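Local coordinates for lectin 2 (PDB 4TQJ), which recognises non-reducing terminal N-acetylglucosamine, acting as a fungal sugar-binding lectin with a seven-bladed beta-propeller fold, at residues G17-V22 / M398-S403; F286-T291 / R340-L345. The protein carries 1 engineered substitution. One frame throughout, in Å; residues are numbered along the deposited sequence.

Contact 1. Residues G17-V22 / M398-S403; sequences GFADIV and MANLDS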
ATOM      1  N   GLY A  17      -4.979  -7.362  -4.846  1.00 15.10           N
ATOM      2  CA  GLY A  17      -4.064  -6.613  -4.011  1.00 13.54           C
ATOM      3  C   GLY A  17      -2.818  -7.383  -3.587  1.00 15.35           C
ATOM      4  O   GLY A  17      -2.492  -8.453  -4.118  1.00 14.63           O
ATOM      5  N   PHE A  18      -2.105  -6.833  -2.614  1.00 14.91           N
ATOM      6  CA  PHE A  18      -0.876  -7.452  -2.159  1.00 11.88           C
ATOM      7  C   PHE A  18      -1.020  -7.769  -0.686  1.00 15.08           C
ATOM      8  O   PHE A  18      -0.634  -6.974   0.173  1.00 11.79           O
ATOM      9  CB  PHE A  18       0.312  -6.532  -2.420  1.00 14.31           C
ATOM     10  CG  PHE A  18       0.375  -6.014  -3.831  1.00 15.72           C
ATOM     11  CD1 PHE A  18       1.226  -6.595  -4.763  1.00 18.80           C
ATOM     12  CD2 PHE A  18      -0.419  -4.958  -4.229  1.00 16.95           C
ATOM     13  CE1 PHE A  18       1.281  -6.133  -6.063  1.00 16.47           C
ATOM     14  CE2 PHE A  18      -0.365  -4.486  -5.533  1.00 23.17           C
ATOM     15  CZ  PHE A  18       0.482  -5.078  -6.450  1.00 18.27           C
ATOM     16  N   ALA A  19      -1.607  -8.926  -0.380  1.00 10.85           N
ATOM     17  CA  ALA A  19      -1.857  -9.247   1.022  1.00 13.00           C
ATOM     18  C   ALA A  19      -0.583  -9.242   1.868  1.00 11.13           C
ATOM     19  O   ALA A  19       0.459  -9.749   1.450  1.00 12.93           O
ATOM     20  CB  ALA A  19      -2.609 -10.597   1.169  1.00 10.42           C
ATOM     21  N   ASP A  20      -0.682  -8.675   3.070  1.00 10.92           N
ATOM     22  CA  ASP A  20       0.405  -8.726   4.047  1.00 11.50           C
ATOM     23  C   ASP A  20       0.179  -9.823   5.090  1.00 11.84           C
ATOM     24  O   ASP A  20      -0.940 -10.267   5.293  1.00 14.19           O
ATOM     25  CB  ASP A  20       0.519  -7.375   4.778  1.00 15.31           C
ATOM     26  CG  ASP A  20       0.610  -6.203   3.829  1.00 13.13           C
ATOM     27  OD1 ASP A  20       1.638  -6.072   3.142  1.00 15.00           O
ATOM     28  OD2 ASP A  20      -0.360  -5.414   3.761  1.00 19.64           O
ATOM     29  N   ILE A  21       1.243 -10.249   5.763  1.00 14.78           N
ATOM     30  CA  ILE A  21       1.125 -11.228   6.845  1.00 14.31           C
ATOM     31  C   ILE A  21       1.067 -10.485   8.159  1.00 14.79           C
ATOM     32  O   ILE A  21       1.896  -9.618   8.412  1.00 15.09           O
ATOM     33  CB  ILE A  21       2.348 -12.143   6.933  1.00 14.48           C
ATOM     34  CG1 ILE A  21       2.556 -12.892   5.616  1.00 16.25           C
ATOM     35  CG2 ILE A  21       2.201 -13.137   8.097  1.00 15.61           C
ATOM     36  CD1 ILE A  21       3.863 -13.624   5.569  1.00 16.64           C
ATOM     37  N   VAL A  22       0.088 -10.809   8.989  1.00 11.69           N
ATOM     38  CA  VAL A  22       0.052 -10.263  10.341  1.00 12.70           C
ATOM     39  C   VAL A  22       0.038 -11.435  11.308  1.00 21.44           C
ATOM     40  O   VAL A  22      -0.865 -12.275  11.272  1.00 19.75           O
ATOM     41  CB  VAL A  22      -1.150  -9.328  10.551  1.00 17.33           C
ATOM     42  CG1 VAL A  22      -1.291  -8.929  12.019  1.00 19.57           C
ATOM     43  CG2 VAL A  22      -1.023  -8.096   9.655  1.00 15.57           C
ATOM     44  N   MET A 398      -3.694 -13.265   7.008  1.00 15.78           N
ATOM     45  CA  MET A 398      -3.357 -12.380   5.904  1.00 19.48           C
ATOM     46  C   MET A 398      -4.287 -11.170   6.013  1.00 15.23           C
ATOM     47  O   MET A 398      -5.437 -11.312   6.422  1.00 15.51           O
ATOM     48  CB  MET A 398      -3.537 -13.079   4.553  1.00 16.61           C
ATOM     49  CG  MET A 398      -2.709 -14.357   4.393  1.00 14.46           C
ATOM     50  SD  MET A 398      -0.923 -14.113   4.585  1.00 21.81           S
ATOM     51  CE  MET A 398      -0.574 -12.898   3.315  1.00 15.76           C
ATOM     52  N   ALA A 399      -3.782  -9.984   5.669  1.00 15.65           N
ATOM     53  CA  ALA A 399      -4.581  -8.759   5.682  1.00 15.72           C
ATOM     54  C   ALA A 399      -3.937  -7.701   4.790  1.00 14.73           C
ATOM     55  O   ALA A 399      -2.738  -7.731   4.570  1.00 15.31           O
ATOM     56  CB  ALA A 399      -4.722  -8.226   7.100  1.00 19.09           C
ATOM     57  N   ASN A 400      -4.737  -6.783   4.260  1.00 16.41           N
ATOM     58  CA  ASN A 400      -4.185  -5.656   3.515  1.00 18.66           C
ATOM     59  C   ASN A 400      -3.998  -4.477   4.462  1.00 22.84           C
ATOM     60  O   ASN A 400      -4.943  -3.762   4.804  1.00 22.00           O
ATOM     61  CB  ASN A 400      -5.074  -5.278   2.330  1.00 19.19           C
ATOM     62  CG  ASN A 400      -5.410  -6.477   1.449  1.00 20.92           C
ATOM     63  OD1 ASN A 400      -6.396  -7.171   1.683  1.00 19.57           O
ATOM     64  ND2 ASN A 400      -4.592  -6.717   0.436  1.00 15.69           N
ATOM     65  N   LEU A 401      -2.768  -4.295   4.914  1.00 20.53           N
ATOM     66  CA  LEU A 401      -2.474  -3.222   5.847  1.00 20.86           C
ATOM     67  C   LEU A 401      -2.818  -1.868   5.252  1.00 24.70           C
ATOM     68  O   LEU A 401      -3.276  -0.978   5.951  1.00 25.25           O
ATOM     69  CB  LEU A 401      -1.010  -3.287   6.254  1.00 20.69           C
ATOM     70  CG  LEU A 401      -0.787  -4.542   7.094  1.00 18.11           C
ATOM     71  CD1 LEU A 401       0.681  -4.780   7.337  1.00 19.89           C
ATOM     72  CD2 LEU A 401      -1.539  -4.388   8.405  1.00 27.14           C
ATOM     73  N   ASP A 402      -2.606  -1.733   3.949  1.00 26.50           N
ATOM     74  CA  ASP A 402      -3.004  -0.537   3.221  1.00 35.94           C
ATOM     75  C   ASP A 402      -4.265  -0.809   2.394  1.00 32.63           C
ATOM     76  O   ASP A 402      -4.186  -1.221   1.239  1.00 39.00           O
ATOM     77  CB  ASP A 402      -1.853  -0.077   2.323  1.00 38.71           C
ATOM     78  CG  ASP A 402      -0.708   0.546   3.113  1.00 42.91           C
ATOM     79  OD1 ASP A 402      -0.975   1.445   3.947  1.00 45.83           O
ATOM     80  OD2 ASP A 402       0.458   0.135   2.906  1.00 43.36           O
ATOM     81  N   SER A 403      -5.432  -0.589   2.991  1.00 37.82           N
ATOM     82  CA  SER A 403      -6.694  -0.783   2.281  1.00 38.25           C
ATOM     83  C   SER A 403      -7.382   0.548   1.974  1.00 42.09           C
ATOM     84  O   SER A 403      -7.912   0.753   0.877  1.00 47.69           O
ATOM     85  CB  SER A 403      -7.634  -1.675   3.087  1.00 38.96           C
ATOM     86  OG  SER A 403      -8.692  -0.913   3.648  1.00 42.69           O
TER
HETATM   87  O   HOH W   1      -3.137  -4.519  -1.318  1.00 22.22           O
HETATM   88  O   HOH W   2       1.107  -2.508   3.415  1.00 27.56           O
HETATM   89  O   HOH W   3      -0.830  -3.469   2.340  1.00 31.45           O
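Asp20 and Ala399 form the hydrogen-bonded pair of an antiparallel ladder that closes the beta-propeller ring: the strand from the C-terminal end, 395-399, becomes the inner edge of a blade whose other three strands come from the N-terminal end, the Velcro closure of propellers. Asp20 N reaches Ala399 O at 2.7 Å, and Ala399 N returns a bond to Asp20 O at 2.9 Å. The side chain of Asp20 then continues past the ladder. Asp20 CB lies against Ala399 O, at 3.3 Å, and Leu401 CD1; CG rests close to the same methyl. Leu401's other methyl, CD2, meets Val22 CG2 at 3.9 Å. With CG beside the backbone N and anti to the carbonyl carbon (chi1 -52°), Asp20 OD2 takes the N-H of Leu401 at 2.9 Å with an N-H...O angle of 157°, the nitrogen lying nearly along the Asp20 CG-OD2 direction. OD2 also accepts from two waters, one accepting from Asp402 N, the other donating to Asp402 OD2, whose residue forms a salt bridge through OD1 with Lys71. With OD1 taking Asn34 N, these bonds hold the buried carboxylate against the loop after strand 395-399.

On the other face of the ladder Met398, bent at chi2 and chi3, curls back. Met398 SD lies 3.8 Å from Ile21 CG1, and Met398 CE ends 3.7 Å from Ala19 CB. At the loop end a third water accepts from Phe18 N at 2.8 Å and from Asn400 ND2, whose amide oxygen is taken by Ala14 N.

Contact 2. Residues F286-T291 / R340-L345; sequences FIADLT and RFVVDL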
ATOM      1  N   PHE A 286     -11.546 -23.601   0.376  1.00 13.51           N
ATOM      2  CA  PHE A 286     -11.713 -22.145   0.306  1.00 14.83           C
ATOM      3  C   PHE A 286     -12.481 -21.762  -0.956  1.00 13.49           C
ATOM      4  O   PHE A 286     -12.469 -22.486  -1.954  1.00 11.19           O
ATOM      5  CB  PHE A 286     -10.357 -21.413   0.233  1.00  9.07           C
ATOM      6  CG  PHE A 286      -9.415 -21.705   1.372  1.00 12.61           C
ATOM      7  CD1 PHE A 286      -9.233 -20.783   2.393  1.00 19.73           C
ATOM      8  CD2 PHE A 286      -8.674 -22.882   1.397  1.00 14.75           C
ATOM      9  CE1 PHE A 286      -8.343 -21.046   3.448  1.00 20.35           C
ATOM     10  CE2 PHE A 286      -7.802 -23.154   2.425  1.00 13.30           C
ATOM     11  CZ  PHE A 286      -7.630 -22.232   3.460  1.00 18.02           C
ATOM     12  N   ILE A 287     -13.134 -20.608  -0.907  1.00 11.18           N
ATOM     13  CA  ILE A 287     -13.642 -19.977  -2.108  1.00 10.05           C
ATOM     14  C   ILE A 287     -12.780 -18.739  -2.288  1.00 12.32           C
ATOM     15  O   ILE A 287     -12.617 -17.953  -1.355  1.00 11.80           O
ATOM     16  CB  ILE A 287     -15.112 -19.538  -1.972  1.00 11.33           C
ATOM     17  CG1 ILE A 287     -16.007 -20.722  -1.573  1.00 12.64           C
ATOM     18  CG2 ILE A 287     -15.584 -18.886  -3.277  1.00 11.91           C
ATOM     19  CD1 ILE A 287     -15.835 -21.943  -2.474  1.00 14.37           C
ATOM     20  N   ALA A 288     -12.204 -18.581  -3.465  1.00 10.74           N
ATOM     21  CA  ALA A 288     -11.378 -17.411  -3.756  1.00 13.76           C
ATOM     22  C   ALA A 288     -11.427 -17.142  -5.248  1.00 13.44           C
ATOM     23  O   ALA A 288     -11.717 -18.052  -6.028  1.00 14.47           O
ATOM     24  CB  ALA A 288      -9.945 -17.649  -3.305  1.00 12.73           C
ATOM     25  N   ASP A 289     -11.154 -15.901  -5.655  1.00 12.91           N
ATOM     26  CA  ASP A 289     -11.180 -15.576  -7.080  1.00 13.84           C
ATOM     27  C   ASP A 289      -9.843 -15.908  -7.719  1.00 14.69           C
ATOM     28  O   ASP A 289      -8.865 -15.182  -7.534  1.00 14.97           O
ATOM     29  CB  ASP A 289     -11.529 -14.097  -7.323  1.00 14.26           C
ATOM     30  CG  ASP A 289     -11.660 -13.774  -8.806  1.00 15.42           C
ATOM     31  OD1 ASP A 289     -11.464 -14.689  -9.628  1.00 14.94           O
ATOM     32  OD2 ASP A 289     -11.964 -12.618  -9.153  1.00 15.82           O
ATOM     33  N   LEU A 290      -9.789 -17.013  -8.455  1.00 13.74           N
ATOM     34  CA  LEU A 290      -8.519 -17.453  -9.023  1.00 14.64           C
ATOM     35  C   LEU A 290      -8.326 -16.979 -10.457  1.00 12.39           C
ATOM     36  O   LEU A 290      -7.317 -17.289 -11.067  1.00 15.27           O
ATOM     37  CB  LEU A 290      -8.361 -18.979  -8.940  1.00 12.67           C
ATOM     38  CG  LEU A 290      -7.656 -19.542  -7.701  1.00 14.26           C
ATOM     39  CD1 LEU A 290      -8.376 -19.164  -6.399  1.00 14.26           C
ATOM     40  CD2 LEU A 290      -7.530 -21.063  -7.813  1.00 17.94           C
ATOM     41  N   THR A 291      -9.280 -16.210 -10.984  1.00 13.74           N
ATOM     42  CA  THR A 291      -9.178 -15.784 -12.373  1.00 15.48           C
ATOM     43  C   THR A 291      -9.390 -14.291 -12.622  1.00 18.75           C
ATOM     44  O   THR A 291      -9.388 -13.849 -13.765  1.00 19.08           O
ATOM     45  CB  THR A 291     -10.129 -16.572 -13.258  1.00 18.36           C
ATOM     46  OG1 THR A 291     -11.468 -16.350 -12.810  1.00 15.93           O
ATOM     47  CG2 THR A 291      -9.789 -18.081 -13.198  1.00 17.99           C
ATOM     48  N   ARG A 340      -2.482 -22.486   5.923  1.00 16.80           N
ATOM     49  CA  ARG A 340      -2.551 -22.233   4.488  1.00 17.90           C
ATOM     50  C   ARG A 340      -3.567 -21.144   4.140  1.00 17.24           C
ATOM     51  O   ARG A 340      -4.595 -21.009   4.806  1.00 15.80           O
ATOM     52  CB  ARG A 340      -2.818 -23.530   3.716  1.00 13.42           C
ATOM     53  CG  ARG A 340      -1.579 -24.445   3.654  1.00 15.19           C
ATOM     54  CD  ARG A 340      -1.961 -25.897   3.411  1.00 13.33           C
ATOM     55  NE  ARG A 340      -2.525 -26.500   4.620  1.00 15.71           N
ATOM     56  CZ  ARG A 340      -2.952 -27.756   4.695  1.00 16.14           C
ATOM     57  NH1 ARG A 340      -2.876 -28.540   3.636  1.00 12.88           N
ATOM     58  NH2 ARG A 340      -3.453 -28.228   5.827  1.00 18.82           N
ATOM     59  N   PHE A 341      -3.245 -20.364   3.109  1.00 13.63           N
ATOM     60  CA  PHE A 341      -4.078 -19.247   2.687  1.00 12.80           C
ATOM     61  C   PHE A 341      -4.190 -19.212   1.172  1.00 10.83           C
ATOM     62  O   PHE A 341      -3.271 -19.614   0.446  1.00 11.93           O
ATOM     63  CB  PHE A 341      -3.501 -17.905   3.162  1.00 15.26           C
ATOM     64  CG  PHE A 341      -3.050 -17.897   4.603  1.00 16.36           C
ATOM     65  CD1 PHE A 341      -3.860 -17.379   5.591  1.00 14.85           C
ATOM     66  CD2 PHE A 341      -1.803 -18.405   4.963  1.00 15.76           C
ATOM     67  CE1 PHE A 341      -3.435 -17.357   6.924  1.00 18.75           C
ATOM     68  CE2 PHE A 341      -1.380 -18.391   6.287  1.00 15.74           C
ATOM     69  CZ  PHE A 341      -2.196 -17.856   7.266  1.00 15.80           C
ATOM     70  N   VAL A 342      -5.325 -18.721   0.705  1.00 10.67           N
ATOM     71  CA  VAL A 342      -5.555 -18.509  -0.715  1.00 10.19           C
ATOM     72  C   VAL A 342      -5.939 -17.040  -0.883  1.00  8.98           C
ATOM     73  O   VAL A 342      -7.078 -16.648  -0.612  1.00 11.71           O
ATOM     74  CB  VAL A 342      -6.655 -19.437  -1.254  1.00 12.67           C
ATOM     75  CG1 VAL A 342      -6.785 -19.284  -2.767  1.00  7.54           C
ATOM     76  CG2 VAL A 342      -6.371 -20.909  -0.855  1.00  9.07           C
ATOM     77  N   VAL A 343      -4.965 -16.226  -1.288  1.00 10.59           N
ATOM     78  CA  VAL A 343      -5.121 -14.770  -1.362  1.00 10.67           C
ATOM     79  C   VAL A 343      -4.241 -14.182  -2.464  1.00 11.87           C
ATOM     80  O   VAL A 343      -3.221 -14.746  -2.801  1.00 12.14           O
ATOM     81  CB  VAL A 343      -4.739 -14.070  -0.019  1.00 12.11           C
ATOM     82  CG1 VAL A 343      -5.722 -14.416   1.104  1.00 11.48           C
ATOM     83  CG2 VAL A 343      -3.316 -14.396   0.379  1.00 11.42           C
ATOM     84  N   ASP A 344      -4.628 -13.035  -3.005  1.00 12.43           N
ATOM     85  CA  ASP A 344      -3.812 -12.367  -4.006  1.00 11.63           C
ATOM     86  C   ASP A 344      -2.618 -11.723  -3.308  1.00 11.81           C
ATOM     87  O   ASP A 344      -2.778 -10.908  -2.394  1.00 11.98           O
ATOM     88  CB  ASP A 344      -4.636 -11.307  -4.751  1.00 10.31           C
ATOM     89  CG  ASP A 344      -3.943 -10.784  -5.994  1.00 15.32           C
ATOM     90  OD1 ASP A 344      -2.983 -11.446  -6.455  1.00 11.05           O
ATOM     91  OD2 ASP A 344      -4.366  -9.709  -6.512  1.00 11.87           O
ATOM     92  N   LEU A 345      -1.424 -12.119  -3.725  1.00 12.17           N
ATOM     93  CA  LEU A 345      -0.192 -11.526  -3.221  1.00 12.81           C
ATOM     94  C   LEU A 345       0.435 -10.587  -4.246  1.00 14.10           C
ATOM     95  O   LEU A 345       1.425  -9.904  -3.941  1.00 13.53           O
ATOM     96  CB  LEU A 345       0.818 -12.617  -2.886  1.00 10.94           C
ATOM     97  CG  LEU A 345       0.419 -13.594  -1.796  1.00 12.50           C
ATOM     98  CD1 LEU A 345       1.398 -14.791  -1.766  1.00 11.78           C
ATOM     99  CD2 LEU A 345       0.379 -12.860  -0.471  1.00 13.45           C
TER
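Val342 fits its two methyls among Phe286, Ala288 and Leu290, where the innermost strands of two neighbouring propeller blades, 285-288 and 339-343, run side by side. The short segments are roughly parallel, 23° apart with axes 7.7 Å from each other, too widely spaced for a shared ladder; each strand bonds instead within its own blade, Phe286 with Val299 and Phe341 with Ile354.

The aromatic interaction is a CH-pi contact. Val342 CG2 stands over one face of the Phe286 ring, 4.0 Å from its centroid and displaced toward the rim on the CD2 side. At the far end of the ring, Arg340 O sits oblique to it, 3.5 Å from Phe286 CZ.

The aliphatic contacts belong to the other branch. Val342 CG1, anti to the backbone N (chi1 -175°), is directed away from the phenyl ring to Ala288 CB at 3.6 Å. The same methyl meets Leu290 CD1 at 4.0 Å, the two side chains crossing at about a right angle.

Polar groups work beside this apolar patch and do not bridge the segments. Asp289 OD1 accepts from Thr291 N at 3.0 Å in an Asx turn, the nitrogen lying above the carboxylate plane, while OD2 takes Gly294 N. The Arg340 side chain leads away from Phe286, and its NH1 is bonded to Phe327 O. Just outside the patch, polar links do join the blades: a backbone bond between Asp289 and Ala351, and Asn366 ND2 to Leu290 O.

No hydrogen bond joins the two segments themselves: between them the cohesion is probably dispersion and the burial of apolar surface, which sets close packing but no bond direction.

Overall arrangement
From the N terminus the chain passes 17-22, then runs round the propeller through 286-291 and 340-345 before returning at 398-403. Contact 1 therefore closes a loop of nearly the whole chain, and the much shorter loop of contact 2 lies wholly within it; the two do not cross. Contact 1 completes one blade from both chain ends, while contact 2 joins two consecutive blades, the second of which neighbours the closing blade. Their centres are 13 Å apart and they touch directly: Gly17 N probably bonds to Asp344 OD2, and Met398 packs on Phe341, linking three adjacent blades.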